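Local atomic coordinates of peptidoglycan recognition protein SA CG11709-PA (Drosophila melanogaster, PDB entry 1SXR), a protein that binds peptidoglycan of Gram-positive bacteria and so activates the Toll pathway of innate immunity in the fly. Residues P34-V39 / E140-Y145; Y145-G150 / Q168-W173; T45-G50 / I80-I85. All coordinates share one frame; numbering follows the deposited sequence. Where two conformers were deposited one is given.

Contact 1 of 3, residues P34-V39 / E140-Y145; sequences PIRYVV and ELSEDY
The Tyr145 ring meets strand 35-42 through CD1, which lies 3.7 Å from CG2 of Val38; the methyl comes obliquely to the ring. His172 stacks on one face of the ring, and the backbone O of Ser142 lies at its edge, in plane. The other flat group is the Arg36 guanidinium. The oppositely charged Asp144 OD1 lies at its edge, near the plane, but at 4.2 Å from NH1 it is too far for a salt bridge. NH1 also passes CB of Ser142.

Val38 CG2 is shared. It also touches CD1 of Leu141 at 3.8 Å, the two side chains crossing at about a right angle. CG1 is anti to the backbone N (chi1 174°), which leaves CG2 anti to the carbonyl carbon and facing both partners. CD2 of Leu141 packs on CG2 of Ile35. Pro34, which follows a cis peptide bond, lays CB against the backbone of Leu141 and Ser142.

Two backbone bonds at Ile35 join the segments beside this packing. Ile35 N donates to Glu140 O at 2.9 Å, and Ser142 N to Ile35 O at 2.8 Å. The Glu140 carboxylate turns to Arg33 in a salt bridge. Leu132 of helix 122-137 touches both Val38 and Tyr145. Ser142 to Tyr145 form a type I turn. Ile35 and Leu141 make a parallel beta bridge at the start of strand 35-42, within the mixed alpha/beta fold of the amidase-2 family.

Contact 2 of 3, residues Y145-G150 / Q168-W173; sequences YALIAG and QEWPHW
The carbonyl O of Tyr145 accepts a hydrogen bond from ND1 of His172 at 2.8 Å. The donor is tilted 16° from the carbonyl plane, and the oxygen lies at the edge of the imidazole, close to its plane. The two rings also form an offset stack, planes 2° and centroids 3.8 Å apart. ND1 sits over the centre of the phenol ring, and Tyr145 CE2 over that of the imidazole. The tyrosine OH reaches a water at 2.8 Å, and this water donates to Pro171 O. With an alanine here the ring and its OH are gone, and His172, though still able to bond to the backbone O, would probably be freer to shift, while the water on Pro171 O is likely to be held less well.

Further along, Leu147 N bonds to His172 O at 2.9 Å, with the donor above the carbonyl plane. With CG anti to the backbone N (chi1 -179°), the Leu147 side chain extends toward the loop and CD2 meets CE3 of Trp170 at 3.7 Å. Trp173 CD1 lies near Leu147 O, while its NE1 bonds to Gln152. The loop after helix 161-167 thus lines edge strand 145-149, whose other neighbour is strand 35-42; helix 122-137 touches both Tyr145 and Trp170.

Contact 3 of 3, residues T45-G50 / I80-I85; sequences TGECSG and IGNDGI
The backbones come closest at Ser49 and Asn82, CA to CA 5.0 Å, where Asn82 N makes a weak bond of 3.4 Å to Cys48 O. Gly81 to Gly84 form a type I turn. Gly84 N closes it onto Gly81 O, and Gly81 N bonds to Ile85 O beneath it.

Asn82 carries the side-chain contact. Its CG is anti to its own carbonyl carbon (chi1 -76°), and the amide lies across the 45-50 loop. ND2 donates two weak bonds, one to Ser49 OG at 3.3 Å and one to Glu47 OE2 at 3.4 Å. Asn82 and Ser49 each have two conformers, so these bonds are tentative. The Glu47 carboxylate and the Asn82 amide are turned 73° against each other. The other carboxylate oxygen, OE1, is in a salt bridge with Lys118, which helps to fix the glutamate.

Next to Asn82, Asp83 sets OD1 near CB of Ser49 in this conformer. Its OD2 is near Gly50 N, but the angle is too poor for a hydrogen bond. Instead Gly50 N donates to a water at 3.2 Å, and Asp83 N donates weakly to the same water. CD1 of Ile85 touches CA of Gly50.

Cys48 points away from the turn to its disulfide with Cys54 in helix 50-67. The contact joins the disulfide-bearing loop before that helix to the type I turn of the beta hairpin formed by antiparallel strands 78-80 and 86-88.

How the contacts relate
Contacts 1 and 2 adjoin and share Tyr145. Both belong to the side of the sheet where strands 35-42 and 145-149 run next to each other; Val38 of contact 1 is backbone hydrogen-bonded to Ala146 and Ile148 of contact 2. Contact 3 is apart, its centre about 24 Å from that of contact 1 and on the opposite side of the chain's centre. About half the touching residues of contacts 1 and 2 are buried; contact 3, with two of eight, is nearer the surface. Contact 1 relies on firm strand bonds and aliphatic packing, and contact 2 adds ring stacking and a histidine bond at the sheet edge. Contact 3 joins two loops through weak polar bonds and water.

Contact 1 of 3, residues P34-V39 / E140-Y145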
loop_
_atom_site.group_PDB
_atom_site.type_symbol
_atom_site.label_atom_id
_atom_site.label_comp_id
_atom_site.label_asym_id
_atom_site.label_seq_id
_atom_site.Cartn_x
_atom_site.Cartn_y
_atom_site.Cartn_z
ATOM N N PRO A 34 -12.998 7.366 -9.574
ATOM C CA PRO A 34 -12.124 6.244 -9.208
ATOM C C PRO A 34 -10.640 6.594 -9.364
ATOM O O PRO A 34 -10.261 7.479 -10.154
ATOM C CB PRO A 34 -12.534 5.149 -10.201
ATOM C CG PRO A 34 -12.995 5.896 -11.407
ATOM C CD PRO A 34 -13.561 7.215 -10.928
ATOM N N ILE A 35 -9.811 5.923 -8.565
ATOM C CA ILE A 35 -8.372 6.131 -8.598
ATOM C C ILE A 35 -7.796 5.332 -9.748
ATOM O O ILE A 35 -8.242 4.201 -9.996
ATOM C CB ILE A 35 -7.786 5.670 -7.260
ATOM C CG1 ILE A 35 -8.053 6.731 -6.193
ATOM C CG2 ILE A 35 -6.289 5.365 -7.369
ATOM C CD1 ILE A 35 -7.171 7.950 -6.337
ATOM N N ARG A 36 -6.812 5.903 -10.434
ATOM C CA ARG A 36 -6.320 5.353 -11.694
ATOM C C ARG A 36 -4.935 4.757 -11.610
ATOM O O ARG A 36 -4.417 4.236 -12.602
ATOM C CB ARG A 36 -6.367 6.427 -12.786
ATOM C CG ARG A 36 -7.789 6.905 -13.021
ATOM C CD ARG A 36 -7.971 7.805 -14.215
ATOM N NE ARG A 36 -9.336 8.335 -14.196
ATOM C CZ ARG A 36 -10.409 7.720 -14.690
ATOM N NH1 ARG A 36 -10.307 6.531 -15.278
ATOM N NH2 ARG A 36 -11.600 8.306 -14.610
ATOM N N TYR A 37 -4.339 4.842 -10.417
ATOM C CA TYR A 37 -3.002 4.325 -10.163
ATOM C C TYR A 37 -2.932 3.537 -8.854
ATOM O O TYR A 37 -3.477 3.966 -7.851
ATOM C CB TYR A 37 -2.027 5.497 -10.063
ATOM C CG TYR A 37 -1.748 6.149 -11.397
ATOM C CD1 TYR A 37 -0.863 5.559 -12.299
ATOM C CD2 TYR A 37 -2.358 7.335 -11.754
ATOM C CE1 TYR A 37 -0.592 6.138 -13.519
ATOM C CE2 TYR A 37 -2.083 7.935 -12.970
ATOM C CZ TYR A 37 -1.206 7.325 -13.846
ATOM O OH TYR A 37 -0.912 7.910 -15.063
ATOM N N VAL A 38 -2.243 2.399 -8.888
ATOM C CA VAL A 38 -1.929 1.621 -7.681
ATOM C C VAL A 38 -0.411 1.523 -7.603
ATOM O O VAL A 38 0.244 1.142 -8.573
ATOM C CB VAL A 38 -2.525 0.216 -7.781
ATOM C CG1 VAL A 38 -2.086 -0.638 -6.608
ATOM C CG2 VAL A 38 -4.039 0.306 -7.862
ATOM N N VAL A 39 0.158 1.895 -6.455
ATOM C CA VAL A 39 1.606 1.857 -6.272
ATOM C C VAL A 39 1.955 0.759 -5.264
ATOM O O VAL A 39 1.445 0.769 -4.134
ATOM C CB VAL A 39 2.166 3.176 -5.721
ATOM C CG1 VAL A 39 3.713 3.123 -5.799
ATOM C CG2 VAL A 39 1.575 4.364 -6.518
ATOM N N GLU A 140 -13.703 2.019 -6.386
ATOM C CA GLU A 140 -12.527 2.683 -5.788
ATOM C C GLU A 140 -11.394 2.871 -6.804
ATOM O O GLU A 140 -10.663 3.885 -6.754
ATOM C CB GLU A 140 -12.002 1.882 -4.588
ATOM C CG GLU A 140 -12.989 1.614 -3.455
ATOM C CD GLU A 140 -13.377 2.855 -2.671
ATOM O OE1 GLU A 140 -12.750 3.929 -2.835
ATOM O OE2 GLU A 140 -14.331 2.740 -1.862
ATOM N N LEU A 141 -11.231 1.894 -7.707
ATOM C CA LEU A 141 -10.224 1.908 -8.758
ATOM C C LEU A 141 -10.883 1.909 -10.138
ATOM O O LEU A 141 -11.938 1.288 -10.308
ATOM C CB LEU A 141 -9.335 0.660 -8.658
ATOM C CG LEU A 141 -8.505 0.517 -7.381
ATOM C CD1 LEU A 141 -7.652 -0.757 -7.393
ATOM C CD2 LEU A 141 -7.633 1.749 -7.184
ATOM N N SER A 142 -10.279 2.573 -11.109
ATOM C CA SER A 142 -10.837 2.523 -12.457
ATOM C C SER A 142 -10.679 1.108 -13.010
ATOM O O SER A 142 -9.789 0.352 -12.600
ATOM C CB SER A 142 -10.175 3.538 -13.374
ATOM O OG SER A 142 -8.780 3.335 -13.457
ATOM N N GLU A 143 -11.553 0.732 -13.943
ATOM C CA GLU A 143 -11.439 -0.604 -14.522
ATOM C C GLU A 143 -10.105 -0.782 -15.274
ATOM O O GLU A 143 -9.615 -1.907 -15.394
ATOM C CB GLU A 143 -12.654 -0.906 -15.423
ATOM C CG GLU A 143 -13.973 -1.089 -14.659
ATOM C CD GLU A 143 -15.031 -1.865 -15.447
ATOM O OE1 GLU A 143 -15.077 -1.715 -16.680
ATOM O OE2 GLU A 143 -15.817 -2.627 -14.825
ATOM N N ASP A 144 -9.515 0.310 -15.766
ATOM C CA ASP A 144 -8.235 0.233 -16.462
ATOM C C ASP A 144 -7.073 0.858 -15.685
ATOM O O ASP A 144 -6.165 1.449 -16.282
ATOM C CB ASP A 144 -8.314 0.854 -17.866
ATOM C CG ASP A 144 -8.804 2.291 -17.850
ATOM O OD1 ASP A 144 -9.417 2.728 -16.849
ATOM O OD2 ASP A 144 -8.617 3.066 -18.808
ATOM N N TYR A 145 -7.096 0.706 -14.359
ATOM C CA TYR A 145 -6.051 1.295 -13.518
ATOM C C TYR A 145 -4.669 0.835 -13.939
ATOM O O TYR A 145 -4.508 -0.267 -14.479
ATOM C CB TYR A 145 -6.278 0.966 -12.034
ATOM C CG TYR A 145 -6.053 -0.473 -11.670
ATOM C CD1 TYR A 145 -4.789 -0.929 -11.315
ATOM C CD2 TYR A 145 -7.094 -1.389 -11.695
ATOM C CE1 TYR A 145 -4.574 -2.257 -10.979
ATOM C CE2 TYR A 145 -6.890 -2.713 -11.357
ATOM C CZ TYR A 145 -5.633 -3.148 -11.014
ATOM O OH TYR A 145 -5.439 -4.481 -10.704
#

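Contact 2 of 3, residues Y145-G150 / Q168-W173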
loop_
_atom_site.group_PDB
_atom_site.type_symbol
_atom_site.label_atom_id
_atom_site.label_comp_id
_atom_site.label_asym_id
_atom_site.label_seq_id
_atom_site.Cartn_x
_atom_site.Cartn_y
_atom_site.Cartn_z
ATOM N N TYR A 145 -7.096 0.706 -14.359
ATOM C CA TYR A 145 -6.051 1.295 -13.518
ATOM C C TYR A 145 -4.669 0.835 -13.939
ATOM O O TYR A 145 -4.508 -0.267 -14.479
ATOM C CB TYR A 145 -6.278 0.966 -12.034
ATOM C CG TYR A 145 -6.053 -0.473 -11.670
ATOM C CD1 TYR A 145 -4.789 -0.929 -11.315
ATOM C CD2 TYR A 145 -7.094 -1.389 -11.695
ATOM C CE1 TYR A 145 -4.574 -2.257 -10.979
ATOM C CE2 TYR A 145 -6.890 -2.713 -11.357
ATOM C CZ TYR A 145 -5.633 -3.148 -11.014
ATOM O OH TYR A 145 -5.439 -4.481 -10.704
ATOM N N ALA A 146 -3.675 1.687 -13.686
ATOM C CA ALA A 146 -2.262 1.340 -13.907
ATOM C C ALA A 146 -1.636 0.875 -12.590
ATOM O O ALA A 146 -1.825 1.528 -11.566
ATOM C CB ALA A 146 -1.499 2.523 -14.434
ATOM N N LEU A 147 -0.907 -0.233 -12.650
ATOM C CA LEU A 147 -0.161 -0.775 -11.509
ATOM C C LEU A 147 1.313 -0.435 -11.677
ATOM O O LEU A 147 1.923 -0.745 -12.711
ATOM C CB LEU A 147 -0.333 -2.301 -11.455
ATOM C CG LEU A 147 0.380 -3.018 -10.300
ATOM C CD1 LEU A 147 -0.449 -2.804 -9.047
ATOM C CD2 LEU A 147 0.548 -4.510 -10.575
ATOM N N ILE A 148 1.912 0.186 -10.671
ATOM C CA ILE A 148 3.347 0.470 -10.737
ATOM C C ILE A 148 4.033 0.175 -9.409
ATOM O O ILE A 148 3.385 0.108 -8.373
ATOM C CB ILE A 148 3.631 1.944 -11.106
ATOM C CG1 ILE A 148 2.972 2.895 -10.097
ATOM C CG2 ILE A 148 3.073 2.282 -12.488
ATOM C CD1 ILE A 148 3.370 4.353 -10.334
ATOM N N ALA A 149 5.347 -0.023 -9.494
ATOM C CA ALA A 149 6.227 -0.095 -8.323
ATOM C C ALA A 149 6.697 1.292 -7.891
ATOM O O ALA A 149 6.965 2.170 -8.709
ATOM C CB ALA A 149 7.449 -0.965 -8.639
ATOM N N GLY A 150 6.849 1.482 -6.586
ATOM C CA GLY A 150 7.378 2.747 -6.098
ATOM C C GLY A 150 8.649 3.182 -6.803
ATOM O O GLY A 150 8.825 4.355 -7.113
ATOM N N GLN A 168 5.641 -7.039 -12.289
ATOM C CA GLN A 168 5.757 -6.756 -13.727
ATOM C C GLN A 168 4.978 -7.756 -14.578
ATOM O O GLN A 168 4.627 -7.468 -15.722
ATOM C CB GLN A 168 7.208 -6.775 -14.164
ATOM C CG GLN A 168 8.011 -5.598 -13.725
ATOM C CD GLN A 168 9.462 -5.756 -14.105
ATOM O OE1 GLN A 168 9.767 -6.116 -15.238
ATOM N NE2 GLN A 168 10.363 -5.499 -13.168
ATOM N N GLU A 169 4.705 -8.925 -14.021
ATOM C CA GLU A 169 3.963 -9.942 -14.760
ATOM C C GLU A 169 2.460 -9.869 -14.510
ATOM O O GLU A 169 1.691 -10.671 -15.058
ATOM C CB GLU A 169 4.491 -11.330 -14.413
ATOM C CG GLU A 169 6.003 -11.447 -14.555
ATOM C CD GLU A 169 6.464 -11.261 -15.987
ATOM O OE1 GLU A 169 5.705 -11.643 -16.906
ATOM O OE2 GLU A 169 7.576 -10.726 -16.198
ATOM N N TRP A 170 2.014 -8.922 -13.692
ATOM C CA TRP A 170 0.593 -8.848 -13.395
ATOM C C TRP A 170 -0.113 -8.029 -14.446
ATOM O O TRP A 170 0.475 -7.124 -15.035
ATOM C CB TRP A 170 0.357 -8.181 -12.043
ATOM C CG TRP A 170 0.753 -8.988 -10.873
ATOM C CD1 TRP A 170 1.525 -10.121 -10.861
ATOM C CD2 TRP A 170 0.442 -8.702 -9.507
ATOM N NE1 TRP A 170 1.695 -10.557 -9.570
ATOM C CE2 TRP A 170 1.044 -9.703 -8.717
ATOM C CE3 TRP A 170 -0.294 -7.694 -8.867
ATOM C CZ2 TRP A 170 0.926 -9.733 -7.325
ATOM C CZ3 TRP A 170 -0.396 -7.717 -7.480
ATOM C CH2 TRP A 170 0.206 -8.734 -6.727
ATOM N N PRO A 171 -1.396 -8.306 -14.644
ATOM C CA PRO A 171 -2.188 -7.472 -15.525
ATOM C C PRO A 171 -2.207 -6.079 -14.924
ATOM O O PRO A 171 -2.150 -5.924 -13.698
ATOM C CB PRO A 171 -3.591 -8.093 -15.465
ATOM C CG PRO A 171 -3.407 -9.468 -14.877
ATOM C CD PRO A 171 -2.181 -9.386 -14.017
ATOM N N HIS A 172 -2.265 -5.082 -15.783
ATOM C CA HIS A 172 -2.323 -3.686 -15.342
ATOM C C HIS A 172 -0.957 -3.079 -15.116
ATOM O O HIS A 172 -0.863 -1.860 -15.012
ATOM C CB HIS A 172 -3.200 -3.482 -14.079
ATOM C CG HIS A 172 -4.657 -3.769 -14.287
ATOM N ND1 HIS A 172 -5.563 -2.800 -14.662
ATOM C CD2 HIS A 172 -5.364 -4.917 -14.161
ATOM C CE1 HIS A 172 -6.769 -3.339 -14.757
ATOM N NE2 HIS A 172 -6.675 -4.625 -14.459
ATOM N N TRP A 173 0.106 -3.881 -15.045
ATOM C CA TRP A 173 1.428 -3.269 -14.892
ATOM C C TRP A 173 1.742 -2.288 -16.023
ATOM O O TRP A 173 1.568 -2.611 -17.210
ATOM C CB TRP A 173 2.564 -4.300 -14.747
ATOM C CG TRP A 173 3.886 -3.612 -14.506
ATOM C CD1 TRP A 173 4.232 -2.871 -13.404
ATOM C CD2 TRP A 173 5.010 -3.559 -15.386
ATOM N NE1 TRP A 173 5.506 -2.376 -13.540
ATOM C CE2 TRP A 173 6.014 -2.783 -14.744
ATOM C CE3 TRP A 173 5.279 -4.085 -16.657
ATOM C CZ2 TRP A 173 7.257 -2.520 -15.329
ATOM C CZ3 TRP A 173 6.524 -3.839 -17.231
ATOM C CH2 TRP A 173 7.495 -3.066 -16.570
HETATM O O HOH W 1 -3.244 -6.134 -11.352
#

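Contact 3 of 3, residues T45-G50 / I80-I85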
loop_
_atom_site.group_PDB
_atom_site.type_symbol
_atom_site.label_atom_id
_atom_site.label_comp_id
_atom_site.label_asym_id
_atom_site.label_seq_id
_atom_site.Cartn_x
_atom_site.Cartn_y
_atom_site.Cartn_z
ATOM N N THR A 45 10.807 -3.023 7.298
ATOM C CA THR A 45 10.692 -3.430 8.694
ATOM C C THR A 45 9.275 -3.949 8.979
ATOM O O THR A 45 8.320 -3.593 8.280
ATOM N N GLY A 46 9.140 -4.829 9.970
ATOM C CA GLY A 46 7.809 -5.144 10.509
ATOM C C GLY A 46 7.221 -6.506 10.170
ATOM O O GLY A 46 6.054 -6.747 10.452
ATOM N N GLU A 47 7.996 -7.422 9.595
ATOM C CA GLU A 47 7.412 -8.702 9.150
ATOM C C GLU A 47 6.614 -9.360 10.286
ATOM O O GLU A 47 7.041 -9.343 11.428
ATOM C CB GLU A 47 8.481 -9.661 8.580
ATOM C CG GLU A 47 7.901 -10.961 8.011
ATOM C CD GLU A 47 8.897 -11.818 7.225
ATOM O OE1 GLU A 47 9.711 -11.263 6.453
ATOM O OE2 GLU A 47 8.844 -13.065 7.376
ATOM N N CYS A 48 5.432 -9.870 9.968
ATOM C CA CYS A 48 4.527 -10.370 10.999
ATOM C C CYS A 48 3.470 -11.284 10.380
ATOM O O CYS A 48 3.137 -11.161 9.199
ATOM C CB CYS A 48 3.905 -9.184 11.744
ATOM S SG CYS A 48 2.944 -8.048 10.708
ATOM N N SER A 49 2.953 -12.214 11.176
ATOM C CA SER A 49 1.940 -13.145 10.705
ATOM C C SER A 49 0.736 -13.036 11.628
ATOM O O SER A 49 0.821 -13.334 12.830
ATOM C CB SER A 49 2.454 -14.583 10.739
ATOM O OG SER A 49 3.668 -14.736 10.016
ATOM N N GLY A 50 -0.363 -12.576 11.063
ATOM C CA GLY A 50 -1.617 -12.579 11.772
ATOM C C GLY A 50 -1.825 -11.316 12.569
ATOM O O GLY A 50 -0.876 -10.645 12.972
ATOM N N ILE A 80 -0.307 -5.488 3.711
ATOM C CA ILE A 80 -0.708 -6.888 3.598
ATOM C C ILE A 80 0.336 -7.736 4.322
ATOM O O ILE A 80 1.533 -7.644 4.016
ATOM C CB ILE A 80 -0.795 -7.280 2.130
ATOM C CG1 ILE A 80 -1.862 -6.444 1.413
ATOM C CG2 ILE A 80 -1.167 -8.751 1.998
ATOM C CD1 ILE A 80 -1.869 -6.604 -0.072
ATOM N N GLY A 81 -0.115 -8.534 5.291
ATOM C CA GLY A 81 0.784 -9.386 6.065
ATOM C C GLY A 81 0.960 -10.783 5.478
ATOM O O GLY A 81 0.351 -11.107 4.461
ATOM N N ASN A 82 1.801 -11.584 6.148
ATOM C CA ASN A 82 2.236 -12.898 5.676
ATOM C C ASN A 82 1.067 -13.873 5.573
ATOM O O ASN A 82 1.095 -14.794 4.732
ATOM C CB ASN A 82 3.218 -13.537 6.661
ATOM C CG ASN A 82 4.602 -12.968 6.603
ATOM O OD1 ASN A 82 4.928 -12.170 5.742
ATOM N ND2 ASN A 82 5.438 -13.376 7.561
ATOM N N ASP A 83 0.074 -13.710 6.457
ATOM C CA ASP A 83 -1.105 -14.603 6.457
ATOM C C ASP A 83 -2.129 -14.148 5.427
ATOM O O ASP A 83 -3.190 -14.751 5.291
ATOM C CB ASP A 83 -1.798 -14.635 7.828
ATOM C CG ASP A 83 -1.069 -15.489 8.859
ATOM O OD1 ASP A 83 -0.003 -16.064 8.519
ATOM O OD2 ASP A 83 -1.501 -15.648 10.030
ATOM N N GLY A 84 -1.840 -13.061 4.713
ATOM C CA GLY A 84 -2.761 -12.593 3.692
ATOM C C GLY A 84 -3.836 -11.657 4.208
ATOM O O GLY A 84 -4.768 -11.327 3.462
ATOM N N ILE A 85 -3.715 -11.213 5.459
ATOM C CA ILE A 85 -4.635 -10.212 5.990
ATOM C C ILE A 85 -4.320 -8.854 5.382
ATOM O O ILE A 85 -3.147 -8.451 5.274
ATOM C CB ILE A 85 -4.547 -10.122 7.502
ATOM C CG1 ILE A 85 -5.028 -11.423 8.134
ATOM C CG2 ILE A 85 -5.353 -8.916 8.041
ATOM C CD1 ILE A 85 -4.876 -11.416 9.619
HETATM O O HOH W 2 -1.139 -11.133 8.271
#